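Local coordinates for Lmo2184 protein (Listeria monocytogenes serovar 1/2a, PDB 5JOQ) that probably acts as the lipid-anchored substrate-binding protein of an iron-compound ABC transporter, with heme as its likely ligand, at residues Ala43-Met48 / Gly57-Ser62; Ser61-Pro66 / Asp264-Gly269; Thr128-Leu133 / Thr144-Asp149; Gly174-Tyr179 / Asp240-Thr245; Val182-Tyr187 / Leu191-Gly196. One frame throughout, in Å; residues are numbered along the deposited sequence. Where two conformers were deposited one is given.

The arrangement fits the two-lobed fold of iron-compound binding proteins, with a long helix joining the lobes. Interaction 1 lies in the probable first lobe, and interaction 3 in the helix pair packed on its helix 42-50. Their centres lie about 17 Å apart, and Met-48 CE touches Leu-133 CD1 at 3.8 Å. Interaction 2 shares Ser-61 and Ser-62 with interaction 1. Its loop 264-269 also meets interaction 5, where Phe-268 CD1 lies 3.7 Å from Leu-191 CD1. Interaction 4 is at the far side of the second lobe, with its centre about 38 Å from that of interaction 3. In this family the ligand binds between the lobes, which interaction 2 probably bridges.

Interaction 1. Residues Ala43-Met48 / Gly57-Ser62; sequences AITEIM and GIPSSS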
# COMPACT_ATOMS: atom_id res chain seq x y z
N ALA A 43 -17.94 -7.81 -3.03
CA ALA A 43 -19.31 -7.34 -2.79
C ALA A 43 -20.34 -8.17 -3.55
O ALA A 43 -21.40 -8.51 -3.01
CB ALA A 43 -19.44 -5.87 -3.18
N ILE A 44 -20.08 -8.48 -4.83
CA ILE A 44 -21.06 -9.26 -5.59
C ILE A 44 -21.15 -10.67 -5.04
O ILE A 44 -22.24 -11.26 -4.96
CB ILE A 44 -20.72 -9.26 -7.10
CG1 ILE A 44 -20.94 -7.85 -7.69
CG2 ILE A 44 -21.55 -10.32 -7.88
CD1 ILE A 44 -20.18 -7.65 -9.01
N THR A 45 -20.00 -11.25 -4.65
CA THR A 45 -19.99 -12.61 -4.12
C THR A 45 -20.85 -12.71 -2.87
O THR A 45 -21.56 -13.71 -2.67
CB THR A 45 -18.54 -13.04 -3.79
OG1 THR A 45 -17.72 -13.00 -4.97
CG2 THR A 45 -18.54 -14.47 -3.29
N GLU A 46 -20.79 -11.69 -2.01
CA GLU A 46 -21.64 -11.65 -0.81
C GLU A 46 -23.13 -11.57 -1.18
O GLU A 46 -23.98 -12.20 -0.51
CB GLU A 46 -21.24 -10.46 0.06
CG GLU A 46 -19.79 -10.61 0.60
CD GLU A 46 -19.29 -9.34 1.31
OE1 GLU A 46 -19.84 -8.23 1.07
OE2 GLU A 46 -18.35 -9.48 2.12
N ILE A 47 -23.46 -10.81 -2.21
CA ILE A 47 -24.86 -10.76 -2.65
C ILE A 47 -25.30 -12.13 -3.17
O ILE A 47 -26.40 -12.59 -2.87
CB ILE A 47 -25.04 -9.65 -3.70
CG1 ILE A 47 -25.05 -8.28 -2.99
CG2 ILE A 47 -26.37 -9.86 -4.48
CD1 ILE A 47 -24.83 -7.09 -3.94
N MET A 48 -24.44 -12.79 -3.95
CA MET A 48 -24.80 -14.12 -4.47
C MET A 48 -25.06 -15.11 -3.33
O MET A 48 -25.97 -15.96 -3.42
CB MET A 48 -23.66 -14.63 -5.37
CG MET A 48 -23.42 -13.81 -6.62
SD MET A 48 -24.74 -14.12 -7.81
CE MET A 48 -25.52 -12.61 -7.70
N GLY A 57 -17.21 -19.12 -10.54
CA GLY A 57 -16.03 -18.31 -10.38
C GLY A 57 -16.16 -17.25 -9.32
O GLY A 57 -17.20 -16.65 -9.16
N ILE A 58 -15.06 -17.01 -8.61
CA ILE A 58 -14.99 -15.99 -7.59
C ILE A 58 -13.73 -15.16 -7.81
O ILE A 58 -12.83 -15.60 -8.50
CB ILE A 58 -14.98 -16.54 -6.17
CG1 ILE A 58 -13.89 -17.61 -6.00
CG2 ILE A 58 -16.35 -17.07 -5.78
CD1 ILE A 58 -13.62 -17.96 -4.56
N PRO A 59 -13.70 -13.92 -7.21
CA PRO A 59 -12.45 -13.16 -7.43
C PRO A 59 -11.31 -13.69 -6.57
O PRO A 59 -11.55 -14.37 -5.59
CB PRO A 59 -12.80 -11.77 -6.93
CG PRO A 59 -13.65 -12.04 -5.76
CD PRO A 59 -14.58 -13.08 -6.27
N SER A 60 -10.08 -13.34 -6.93
CA SER A 60 -8.92 -13.71 -6.14
C SER A 60 -8.79 -12.53 -5.20
O SER A 60 -8.64 -11.41 -5.62
CB SER A 60 -7.67 -13.82 -6.99
OG SER A 60 -7.84 -14.73 -8.05
N SER A 61 -8.88 -12.79 -3.91
CA SER A 61 -8.78 -11.72 -2.95
C SER A 61 -8.26 -12.18 -1.61
O SER A 61 -8.44 -13.31 -1.24
CB SER A 61 -10.18 -11.11 -2.78
OG SER A 61 -10.33 -10.36 -1.60
N SER A 62 -7.64 -11.28 -0.87
CA SER A 62 -7.24 -11.64 0.49
C SER A 62 -8.38 -11.51 1.48
O SER A 62 -8.22 -11.94 2.62
CB SER A 62 -6.07 -10.75 0.94
OG SER A 62 -6.49 -9.39 0.90
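Thr-45 lays its hydroxyl and methyl over Pro-59 and Ile-58. The contact lies in the alpha/beta first lobe of a periplasmic-type binding protein. Helix 42-50 follows strand 37-39, and the chain then returns through the short strand 57-58. Thr-45 points from the helix toward this returning segment. Its OG1 stands 3.4 Å from Pro-59 CD, the ring carbon next to the proline nitrogen. This is van der Waals contact, and the two side chains meet at a slant. With chi1 at -60°, OG1 sits beside the backbone N of Thr-45 and bonds back to Thr-41 O, just before the helix begins. The same torsion puts CG2 anti to the backbone N. Little surface is buried, but all three touching residues are interior. The segment 57-62 is tied down separately: Gly-57 pairs with Ala-39, and Ile-58 with Lys-73 and Thr-75. Tyr-69 also packs on Thr-45. The CD1 arm of Ile-58 turns off from the helix, and its branch methyl does the touching, with Ile-58 CG2 4.2 Å from Thr-45 CG2.

Interaction 2. Residues Ser61-Pro66 / Asp264-Gly269; sequences SSKKLP and DENLFG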
# COMPACT_ATOMS: atom_id res chain seq x y z
N SER A 61 -8.88 -12.79 -3.91
CA SER A 61 -8.78 -11.72 -2.95
C SER A 61 -8.26 -12.18 -1.61
O SER A 61 -8.44 -13.31 -1.24
CB SER A 61 -10.18 -11.11 -2.78
OG SER A 61 -10.33 -10.36 -1.60
N SER A 62 -7.64 -11.28 -0.87
CA SER A 62 -7.24 -11.64 0.49
C SER A 62 -8.38 -11.51 1.48
O SER A 62 -8.22 -11.94 2.62
CB SER A 62 -6.07 -10.75 0.94
OG SER A 62 -6.49 -9.39 0.90
N LYS A 63 -9.51 -10.93 1.09
CA LYS A 63 -10.63 -10.77 1.99
C LYS A 63 -11.39 -12.09 2.13
O LYS A 63 -11.45 -12.89 1.20
CB LYS A 63 -11.58 -9.68 1.48
CG LYS A 63 -10.92 -8.30 1.37
CD LYS A 63 -11.93 -7.23 1.01
CE LYS A 63 -11.24 -5.87 0.82
NZ LYS A 63 -10.75 -5.25 2.09
N LYS A 64 -11.96 -12.29 3.31
CA LYS A 64 -12.78 -13.47 3.58
C LYS A 64 -14.03 -13.46 2.70
O LYS A 64 -14.70 -12.42 2.55
CB LYS A 64 -13.14 -13.50 5.07
CG LYS A 64 -14.27 -14.44 5.46
CD LYS A 64 -13.89 -15.91 5.25
CE LYS A 64 -15.11 -16.82 5.44
NZ LYS A 64 -14.81 -18.23 5.08
N LEU A 65 -14.32 -14.60 2.09
CA LEU A 65 -15.51 -14.76 1.26
C LEU A 65 -16.49 -15.71 1.94
O LEU A 65 -16.11 -16.49 2.82
CB LEU A 65 -15.14 -15.31 -0.12
CG LEU A 65 -14.29 -14.38 -1.00
CD1 LEU A 65 -14.03 -15.02 -2.32
CD2 LEU A 65 -15.03 -13.07 -1.21
N PRO A 66 -17.77 -15.68 1.57
CA PRO A 66 -18.71 -16.64 2.16
C PRO A 66 -18.20 -18.07 2.03
O PRO A 66 -17.64 -18.46 1.00
CB PRO A 66 -20.00 -16.41 1.37
CG PRO A 66 -19.90 -14.95 0.90
CD PRO A 66 -18.41 -14.78 0.60
N ASP A 264 -12.71 4.33 7.65
CA ASP A 264 -12.08 3.00 7.70
C ASP A 264 -12.18 2.35 6.32
O ASP A 264 -13.26 2.03 5.86
CB ASP A 264 -12.76 2.11 8.73
CG ASP A 264 -12.11 0.74 8.83
OD1 ASP A 264 -11.17 0.43 8.05
OD2 ASP A 264 -12.56 -0.03 9.70
N GLU A 265 -11.05 2.18 5.67
CA GLU A 265 -11.00 1.67 4.31
C GLU A 265 -11.65 0.30 4.22
O GLU A 265 -12.22 -0.07 3.21
CB GLU A 265 -9.54 1.67 3.83
CG GLU A 265 -9.30 0.96 2.54
CD GLU A 265 -9.06 -0.50 2.73
OE1 GLU A 265 -8.56 -0.88 3.80
OE2 GLU A 265 -9.38 -1.25 1.81
N ASN A 266 -11.50 -0.50 5.26
CA ASN A 266 -12.05 -1.84 5.28
C ASN A 266 -13.57 -1.85 5.23
O ASN A 266 -14.17 -2.82 4.76
CB ASN A 266 -11.55 -2.57 6.53
CG ASN A 266 -10.57 -3.66 6.21
OD1 ASN A 266 -10.97 -4.80 5.96
ND2 ASN A 266 -9.29 -3.33 6.20
N LEU A 267 -14.21 -0.78 5.70
CA LEU A 267 -15.65 -0.69 5.77
C LEU A 267 -16.26 0.24 4.72
O LEU A 267 -17.36 -0.03 4.24
CB LEU A 267 -16.08 -0.21 7.17
CG LEU A 267 -17.55 0.08 7.47
CD1 LEU A 267 -18.39 -1.19 7.36
CD2 LEU A 267 -17.65 0.63 8.90
N PHE A 268 -15.57 1.31 4.34
CA PHE A 268 -16.04 2.30 3.36
C PHE A 268 -15.30 2.08 2.02
O PHE A 268 -14.25 2.67 1.77
CB PHE A 268 -15.77 3.72 3.87
CG PHE A 268 -16.59 4.10 5.09
CD1 PHE A 268 -17.84 4.68 4.93
CD2 PHE A 268 -16.09 3.89 6.36
CE1 PHE A 268 -18.61 5.03 6.04
CE2 PHE A 268 -16.85 4.25 7.50
CZ PHE A 268 -18.12 4.80 7.33
N GLY A 269 -15.86 1.26 1.15
CA GLY A 269 -15.26 1.10 -0.16
C GLY A 269 -15.68 2.19 -1.13
O GLY A 269 -16.55 3.01 -0.83
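Lys-63 reaches out from its loop to Asn-266 and Glu-265. Its NZ comes within 3.9 Å of Asn-266 OD1, too long for a hydrogen bond. Asn-266 has two conformers and this approach holds for one, so the contact is doubtful. Glu-265 OE2 lies 4.2 Å from Lys-63 NZ. The charges are opposite, but the distance is beyond a salt bridge, so any attraction is loose. The lysine chain runs extended and bends only at its last torsion (chi4 -71°), which sets where the ammonium points. Each loop holds its own shape with a small turn. In 61-66, Lys-63 N donates to Ser-61 OG at 2.9 Å, an ST turn. In 264-269, Asn-266 N donates to Asp-264 OD1 at 3.0 Å, an Asx turn, and approaches from well above the carboxylate plane. The two loops probably belong to different lobes of the binding-protein fold, and the lysine reaches from one toward the other. In such proteins the ligand site lies between the lobes. Further out, Asp-264 O accepts from both Leu-267 N and Phe-268 N. Phe-268 packs on Leu-191 and on Met-283 of helix 276-288. On the first-lobe side, Leu-65 and Pro-66 rest on helix 42-50. Glu-265 OE2 also lies near Glu-234 OE1 of the second subunit, a pair of like charges.

Interaction 3. Residues Thr128-Leu133 / Thr144-Asp149; sequences TEIKNL and TKLNKD
The carboxamide of Asn-147 has Ile-130 on one face and Lys-131 at its nitrogen edge. Ile-130 CG2 lies over that face, 3.6 Å from Asn-147 ND2. Ile-130 CD1 is on the same side, 3.9 Å from Asn-147 OD1. At the edge, Lys-131 CB is 4.1 Å from Asn-147 ND2, close to the amide plane. ND2 donates to Gln-127 O on helix 123-136, so the amide links two helices by a hydrogen bond just beyond segment 128-133. That bond probably helps to fix how the amide is turned. The isoleucine presents its branch through its first torsion: at chi1 -73°, CG2 stands anti to the backbone N. Its other arm meets Leu-146, with Ile-130 CD1 3.9 Å from Leu-146 CD2. These two side chains cross at about a right angle. Lys-131 takes part through its N and CB; its extended chain runs off from the contact.

Helices 123-136 and 140-161 form an antiparallel hairpin. Their segments here have axes 9.5 Å apart at an angle of 165°, consistent with the coiled coil predicted for this region. Helix 140-161 is the long helix that probably joins the lobes. Ile-47 of helix 42-50 packs on Ile-130 as well. Within segment 144-149, Lys-145 NZ bridges to Asp-149 OD2 at 2.7 Å, using the syn side of the carboxylate. The interface thus pairs apolar packing with an amide that donates one bond to Gln-127 O on the opposite helix, while the charged groups stay out of the contact.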
# COMPACT_ATOMS: atom_id res chain seq x y z
N THR A 128 -31.71 -1.86 -6.58
CA THR A 128 -32.34 -2.22 -7.86
C THR A 128 -31.59 -3.37 -8.54
O THR A 128 -32.21 -4.27 -9.15
CB THR A 128 -32.38 -1.00 -8.78
OG1 THR A 128 -33.23 0.01 -8.19
CG2 THR A 128 -32.91 -1.37 -10.21
N GLU A 129 -30.25 -3.37 -8.46
CA GLU A 129 -29.48 -4.47 -9.05
C GLU A 129 -29.78 -5.78 -8.34
O GLU A 129 -29.89 -6.83 -8.98
CB GLU A 129 -27.98 -4.18 -9.00
CG GLU A 129 -27.56 -2.97 -9.84
CD GLU A 129 -27.69 -3.15 -11.37
OE1 GLU A 129 -28.19 -4.19 -11.86
OE2 GLU A 129 -27.30 -2.19 -12.08
N ILE A 130 -29.97 -5.72 -7.02
CA ILE A 130 -30.33 -6.92 -6.26
C ILE A 130 -31.69 -7.45 -6.73
O ILE A 130 -31.87 -8.65 -6.99
CB ILE A 130 -30.32 -6.62 -4.75
CG1 ILE A 130 -28.86 -6.49 -4.25
CG2 ILE A 130 -31.10 -7.69 -3.97
CD1 ILE A 130 -28.75 -5.82 -2.80
N LYS A 131 -32.67 -6.55 -6.87
CA LYS A 131 -33.96 -6.94 -7.43
C LYS A 131 -33.79 -7.60 -8.80
O LYS A 131 -34.41 -8.63 -9.10
CB LYS A 131 -34.87 -5.71 -7.53
CG LYS A 131 -36.21 -5.92 -8.25
CD LYS A 131 -37.04 -4.59 -8.32
CE LYS A 131 -38.45 -4.76 -9.06
NZ LYS A 131 -39.37 -3.50 -8.99
N ASN A 132 -32.99 -6.99 -9.67
CA ASN A 132 -32.86 -7.51 -11.05
C ASN A 132 -32.13 -8.86 -11.08
O ASN A 132 -32.46 -9.73 -11.90
CB ASN A 132 -32.16 -6.45 -11.92
CG ASN A 132 -33.06 -5.19 -12.14
OD1 ASN A 132 -34.25 -5.22 -11.88
ND2 ASN A 132 -32.47 -4.11 -12.61
N LEU A 133 -31.14 -9.05 -10.21
CA LEU A 133 -30.50 -10.36 -10.08
C LEU A 133 -31.48 -11.43 -9.62
O LEU A 133 -31.45 -12.58 -10.11
CB LEU A 133 -29.34 -10.28 -9.06
CG LEU A 133 -28.08 -9.51 -9.53
CD1 LEU A 133 -27.21 -9.25 -8.32
CD2 LEU A 133 -27.33 -10.35 -10.65
N THR A 144 -35.95 -9.98 -2.50
CA THR A 144 -36.95 -9.18 -1.80
C THR A 144 -36.65 -9.12 -0.30
O THR A 144 -36.73 -8.06 0.31
CB THR A 144 -38.33 -9.78 -2.07
OG1 THR A 144 -38.56 -9.78 -3.48
CG2 THR A 144 -39.45 -8.99 -1.42
N LYS A 145 -36.37 -10.27 0.30
CA LYS A 145 -35.98 -10.33 1.70
C LYS A 145 -34.71 -9.50 1.97
O LYS A 145 -34.62 -8.75 2.94
CB LYS A 145 -35.76 -11.80 2.07
CG LYS A 145 -35.13 -12.01 3.45
CD LYS A 145 -36.01 -11.42 4.55
CE LYS A 145 -35.58 -11.90 5.96
NZ LYS A 145 -34.10 -11.77 6.16
N LEU A 146 -33.70 -9.66 1.13
CA LEU A 146 -32.46 -8.91 1.36
C LEU A 146 -32.72 -7.41 1.28
O LEU A 146 -32.26 -6.64 2.14
CB LEU A 146 -31.39 -9.32 0.33
CG LEU A 146 -30.04 -8.59 0.33
CD1 LEU A 146 -29.38 -8.71 1.69
CD2 LEU A 146 -29.14 -9.19 -0.80
N ASN A 147 -33.48 -6.98 0.27
CA ASN A 147 -33.78 -5.56 0.14
C ASN A 147 -34.63 -5.04 1.29
O ASN A 147 -34.47 -3.89 1.71
CB ASN A 147 -34.45 -5.30 -1.21
CG ASN A 147 -33.41 -5.00 -2.30
OD1 ASN A 147 -32.32 -4.56 -1.98
ND2 ASN A 147 -33.76 -5.23 -3.58
N LYS A 148 -35.56 -5.85 1.78
CA LYS A 148 -36.36 -5.46 2.95
C LYS A 148 -35.46 -5.15 4.14
O LYS A 148 -35.66 -4.16 4.84
CB LYS A 148 -37.32 -6.59 3.31
CG LYS A 148 -38.29 -6.25 4.39
CD LYS A 148 -39.17 -7.46 4.70
CE LYS A 148 -40.00 -7.24 5.97
NZ LYS A 148 -40.79 -8.46 6.28
N ASP A 149 -34.49 -6.03 4.39
CA ASP A 149 -33.56 -5.85 5.51
C ASP A 149 -32.74 -4.57 5.34
O ASP A 149 -32.59 -3.79 6.28
CB ASP A 149 -32.63 -7.06 5.61
CG ASP A 149 -33.34 -8.31 6.14
OD1 ASP A 149 -34.47 -8.19 6.69
OD2 ASP A 149 -32.77 -9.42 6.00

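Interaction 4. Residues Gly174-Tyr179 / Asp240-Thr245; sequences GVPGSY and DEEFKT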
# COMPACT_ATOMS: atom_id res chain seq x y z
N GLY A 174 -8.34 9.88 -2.00
CA GLY A 174 -7.04 9.86 -2.66
C GLY A 174 -5.88 9.98 -1.69
O GLY A 174 -6.00 9.55 -0.53
N VAL A 175 -4.77 10.58 -2.14
CA VAL A 175 -3.54 10.70 -1.37
C VAL A 175 -3.05 12.14 -1.47
O VAL A 175 -3.48 12.91 -2.35
CB VAL A 175 -2.45 9.71 -1.86
CG1 VAL A 175 -3.00 8.27 -1.85
CG2 VAL A 175 -1.98 10.06 -3.24
N PRO A 176 -2.13 12.54 -0.58
CA PRO A 176 -1.68 13.94 -0.55
C PRO A 176 -1.30 14.43 -1.93
O PRO A 176 -0.67 13.71 -2.71
CB PRO A 176 -0.47 13.90 0.40
CG PRO A 176 -0.77 12.77 1.31
CD PRO A 176 -1.47 11.73 0.45
N GLY A 177 -1.71 15.66 -2.25
CA GLY A 177 -1.42 16.25 -3.55
C GLY A 177 -2.40 15.90 -4.65
O GLY A 177 -2.45 16.61 -5.67
N SER A 178 -3.21 14.85 -4.49
CA SER A 178 -4.09 14.45 -5.59
C SER A 178 -5.51 14.11 -5.12
O SER A 178 -6.22 13.36 -5.80
CB SER A 178 -3.50 13.26 -6.36
OG SER A 178 -3.10 12.23 -5.47
N TYR A 179 -5.95 14.67 -3.98
CA TYR A 179 -7.29 14.36 -3.46
C TYR A 179 -8.35 14.76 -4.48
O TYR A 179 -8.31 15.87 -5.01
CB TYR A 179 -7.56 15.12 -2.17
CG TYR A 179 -6.71 14.66 -1.01
CD1 TYR A 179 -6.87 13.39 -0.47
CD2 TYR A 179 -5.75 15.52 -0.45
CE1 TYR A 179 -6.10 12.97 0.61
CE2 TYR A 179 -5.00 15.11 0.64
CZ TYR A 179 -5.15 13.83 1.15
OH TYR A 179 -4.38 13.42 2.21
N ASP A 240 -2.39 11.71 7.43
CA ASP A 240 -3.08 12.58 8.39
C ASP A 240 -2.12 13.62 8.94
O ASP A 240 -2.46 14.81 9.04
CB ASP A 240 -3.68 11.75 9.54
CG ASP A 240 -4.25 12.63 10.68
OD1 ASP A 240 -5.19 13.40 10.41
OD2 ASP A 240 -3.69 12.58 11.80
N GLU A 241 -0.91 13.19 9.33
CA GLU A 241 0.08 14.16 9.79
C GLU A 241 0.44 15.16 8.70
O GLU A 241 0.70 16.33 8.98
CB GLU A 241 1.37 13.47 10.26
CG GLU A 241 1.20 12.49 11.38
CD GLU A 241 0.84 13.12 12.72
OE1 GLU A 241 1.02 14.34 12.96
OE2 GLU A 241 0.40 12.34 13.57
N GLU A 242 0.51 14.72 7.44
CA GLU A 242 0.89 15.64 6.38
C GLU A 242 -0.20 16.70 6.15
O GLU A 242 0.10 17.89 5.99
CB GLU A 242 1.17 14.86 5.09
CG GLU A 242 1.90 15.73 4.02
CD GLU A 242 0.99 16.78 3.30
OE1 GLU A 242 -0.21 16.52 3.08
OE2 GLU A 242 1.52 17.86 2.93
N PHE A 243 -1.46 16.27 6.18
CA PHE A 243 -2.60 17.18 5.96
C PHE A 243 -2.55 18.37 6.90
O PHE A 243 -2.74 19.53 6.47
CB PHE A 243 -3.89 16.37 6.15
CG PHE A 243 -5.14 16.93 5.47
CD1 PHE A 243 -5.47 16.55 4.16
CD2 PHE A 243 -6.03 17.72 6.18
CE1 PHE A 243 -6.68 17.01 3.55
CE2 PHE A 243 -7.24 18.18 5.59
CZ PHE A 243 -7.55 17.83 4.29
N LYS A 244 -2.26 18.13 8.20
CA LYS A 244 -2.22 19.17 9.22
C LYS A 244 -1.11 20.19 9.02
O LYS A 244 -1.18 21.28 9.61
CB LYS A 244 -2.03 18.54 10.62
CG LYS A 244 -3.16 17.59 11.03
CD LYS A 244 -2.98 17.05 12.47
CE LYS A 244 -2.04 15.85 12.55
NZ LYS A 244 -1.77 15.42 13.96
N THR A 245 -0.04 19.86 8.30
CA THR A 245 1.07 20.80 8.07
C THR A 245 0.96 21.55 6.75
O THR A 245 1.78 22.43 6.48
CB THR A 245 2.42 20.07 8.04
OG1 THR A 245 2.51 19.35 6.79
CG2 THR A 245 2.52 19.13 9.23
O HOH W 1 -2.39 14.79 3.49
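A type II beta turn from Val-175 to Ser-178 brings the loop 174-179 against segment 240-245 of the helix that starts at 233, with Gly-177 taking the positive phi (85°) that this turn uses. Ser-178 N closes the turn on Val-175 O. The edge of Phe-243 is directed toward the face of Tyr-179 in an offset edge-to-face pair, with centroids 5.7 Å apart and planes at 75°. The closest atoms are Tyr-179 CE2 and Phe-243 CD1, at 3.8 Å. Val-175 O sits over the centre of one face of the tyrosine ring, 3.7 Å above its plane. The polar ends are joined through water. Tyr-179 OH donates to water 1 at 2.7 Å, and the water donates in turn to Glu-242 OE1 at 2.8 Å. This gives both buried groups a partner without a direct bond. Glu-242 OE1 also lies against Pro-176 CB at 3.8 Å. The glutamate chain bends at chi2 to reach this place. Its backbone O takes two bonds near the end of the segment, from Thr-245 N and Thr-245 OG1.

Phe-243 is held further by a stack with Trp-249 and a cation-pi contact with Arg-226, which also forms a salt bridge to Asp-240. Pro-176 and Glu-242 pack on Ser-178 of the third subunit, so the contact lies at an interface of the assembly. Within the chain, the loop joins the antiparallel strands 168-173 and 180-182, and Leu-172 of the first strand packs on both aromatic rings beside helix 233-245.

Interaction 5. Residues Val182-Tyr187 / Leu191-Gly196; sequences VTEHAY and LVKLAG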
# COMPACT_ATOMS: atom_id res chain seq x y z
N VAL A 182 -15.48 14.20 -3.61
CA VAL A 182 -16.49 13.16 -3.86
C VAL A 182 -17.86 13.83 -3.78
O VAL A 182 -18.17 14.48 -2.77
CB VAL A 182 -16.37 12.00 -2.86
CG1 VAL A 182 -17.37 10.92 -3.19
CG2 VAL A 182 -14.93 11.38 -2.84
N THR A 183 -18.67 13.68 -4.83
CA THR A 183 -20.00 14.27 -4.84
C THR A 183 -21.06 13.28 -4.35
O THR A 183 -20.79 12.10 -4.12
CB THR A 183 -20.40 14.73 -6.24
OG1 THR A 183 -20.71 13.57 -7.03
CG2 THR A 183 -19.24 15.55 -6.90
N GLU A 184 -22.31 13.76 -4.27
CA GLU A 184 -23.45 12.90 -3.95
C GLU A 184 -23.62 11.77 -4.95
O GLU A 184 -24.32 10.79 -4.65
CB GLU A 184 -24.75 13.74 -3.95
CG GLU A 184 -25.13 14.25 -5.35
CD GLU A 184 -26.30 15.24 -5.35
OE1 GLU A 184 -27.23 15.00 -4.52
OE2 GLU A 184 -26.27 16.22 -6.15
N HIS A 185 -23.01 11.87 -6.14
CA HIS A 185 -23.23 10.83 -7.16
C HIS A 185 -22.37 9.60 -6.99
O HIS A 185 -22.57 8.61 -7.72
CB HIS A 185 -23.01 11.39 -8.59
CG HIS A 185 -23.85 12.59 -8.88
ND1 HIS A 185 -25.23 12.55 -8.88
CD2 HIS A 185 -23.51 13.87 -9.14
CE1 HIS A 185 -25.71 13.76 -9.14
NE2 HIS A 185 -24.68 14.58 -9.31
N ALA A 186 -21.42 9.62 -6.05
CA ALA A 186 -20.62 8.45 -5.72
C ALA A 186 -21.12 7.84 -4.41
O ALA A 186 -21.82 8.49 -3.64
CB ALA A 186 -19.13 8.82 -5.59
N TYR A 187 -20.71 6.59 -4.16
CA TYR A 187 -21.29 5.85 -3.03
C TYR A 187 -21.00 6.51 -1.68
O TYR A 187 -21.89 6.61 -0.83
CB TYR A 187 -20.75 4.41 -3.05
CG TYR A 187 -20.99 3.63 -1.75
CD1 TYR A 187 -22.29 3.37 -1.29
CD2 TYR A 187 -19.91 3.14 -1.01
CE1 TYR A 187 -22.52 2.64 -0.13
CE2 TYR A 187 -20.13 2.40 0.15
CZ TYR A 187 -21.43 2.15 0.58
OH TYR A 187 -21.64 1.42 1.72
N LEU A 191 -23.69 7.87 1.15
CA LEU A 191 -23.75 7.61 2.59
C LEU A 191 -23.87 8.91 3.37
O LEU A 191 -24.67 9.01 4.32
CB LEU A 191 -22.50 6.85 3.06
CG LEU A 191 -22.33 5.44 2.50
CD1 LEU A 191 -20.96 4.93 3.00
CD2 LEU A 191 -23.42 4.54 3.10
N VAL A 192 -23.07 9.92 3.01
CA VAL A 192 -23.15 11.21 3.68
C VAL A 192 -24.56 11.78 3.55
O VAL A 192 -25.15 12.26 4.52
CB VAL A 192 -22.11 12.18 3.11
CG1 VAL A 192 -22.38 13.62 3.60
CG2 VAL A 192 -20.67 11.75 3.55
N LYS A 193 -25.12 11.74 2.33
CA LYS A 193 -26.47 12.26 2.10
C LYS A 193 -27.49 11.55 2.97
O LYS A 193 -28.36 12.18 3.59
CB LYS A 193 -26.84 12.10 0.62
CG LYS A 193 -28.25 12.65 0.26
CD LYS A 193 -28.61 12.46 -1.24
CE LYS A 193 -29.27 11.09 -1.50
NZ LYS A 193 -29.77 10.88 -2.92
N LEU A 194 -27.45 10.22 2.98
CA LEU A 194 -28.46 9.45 3.71
C LEU A 194 -28.36 9.70 5.21
O LEU A 194 -29.38 9.69 5.90
CB LEU A 194 -28.28 7.97 3.41
CG LEU A 194 -28.64 7.52 1.96
CD1 LEU A 194 -28.22 6.07 1.75
CD2 LEU A 194 -30.12 7.67 1.65
N ALA A 195 -27.14 9.91 5.72
CA ALA A 195 -26.95 10.22 7.14
C ALA A 195 -27.20 11.69 7.46
O ALA A 195 -26.98 12.13 8.61
CB ALA A 195 -25.53 9.83 7.56
N GLY A 196 -27.67 12.48 6.50
CA GLY A 196 -28.10 13.83 6.78
C GLY A 196 -27.06 14.90 6.50
O GLY A 196 -27.39 16.08 6.58
O HOH W 2 -26.85 10.19 -3.61
O HOH W 3 -28.42 12.35 -4.64
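Leu-191 packs against Tyr-187 one helical turn before it. Leu-191 CB starts 3.9 Å from Tyr-187 O. Leu-191 CG comes next, 3.6 Å from Tyr-187 O and also close to Tyr-187 CE1. At the tip, Leu-191 CD1 rests over one face of the ring, 3.7 Å from Tyr-187 CZ. It makes a CH-pi contact, 28° off the ring normal. Leu-191 CD2 takes the other side of the branch and meets Tyr-187 OH at 3.8 Å. The tyrosine ring reaches the leucine because its CG is anti to the backbone N (chi1 166°). The backbone adds Leu-191 N to Tyr-187 O, an ordinary helical bond of helix 187-194. Ala-186 is the N-cap of this helix. A Schellman motif with Gly-196 ends it.

Before the helix, Thr-183 to Ala-186 form a type I turn, and Thr-183 OG1 accepts from His-185 N in an ST turn. This turn faces Lys-193 across water. In the conformer given, one of two, water 3 links Lys-193 NZ to Glu-184 OE1, and water 2 lies between NZ and Glu-184 O. These bridges are doubtful for that reason. Ile-123 packs on Leu-191 as well. The apolar half of the contact is thus buried. The opposite charges of Glu-184 and Lys-193 are not in contact; two waters lie between the groups, and any attraction is probably weak.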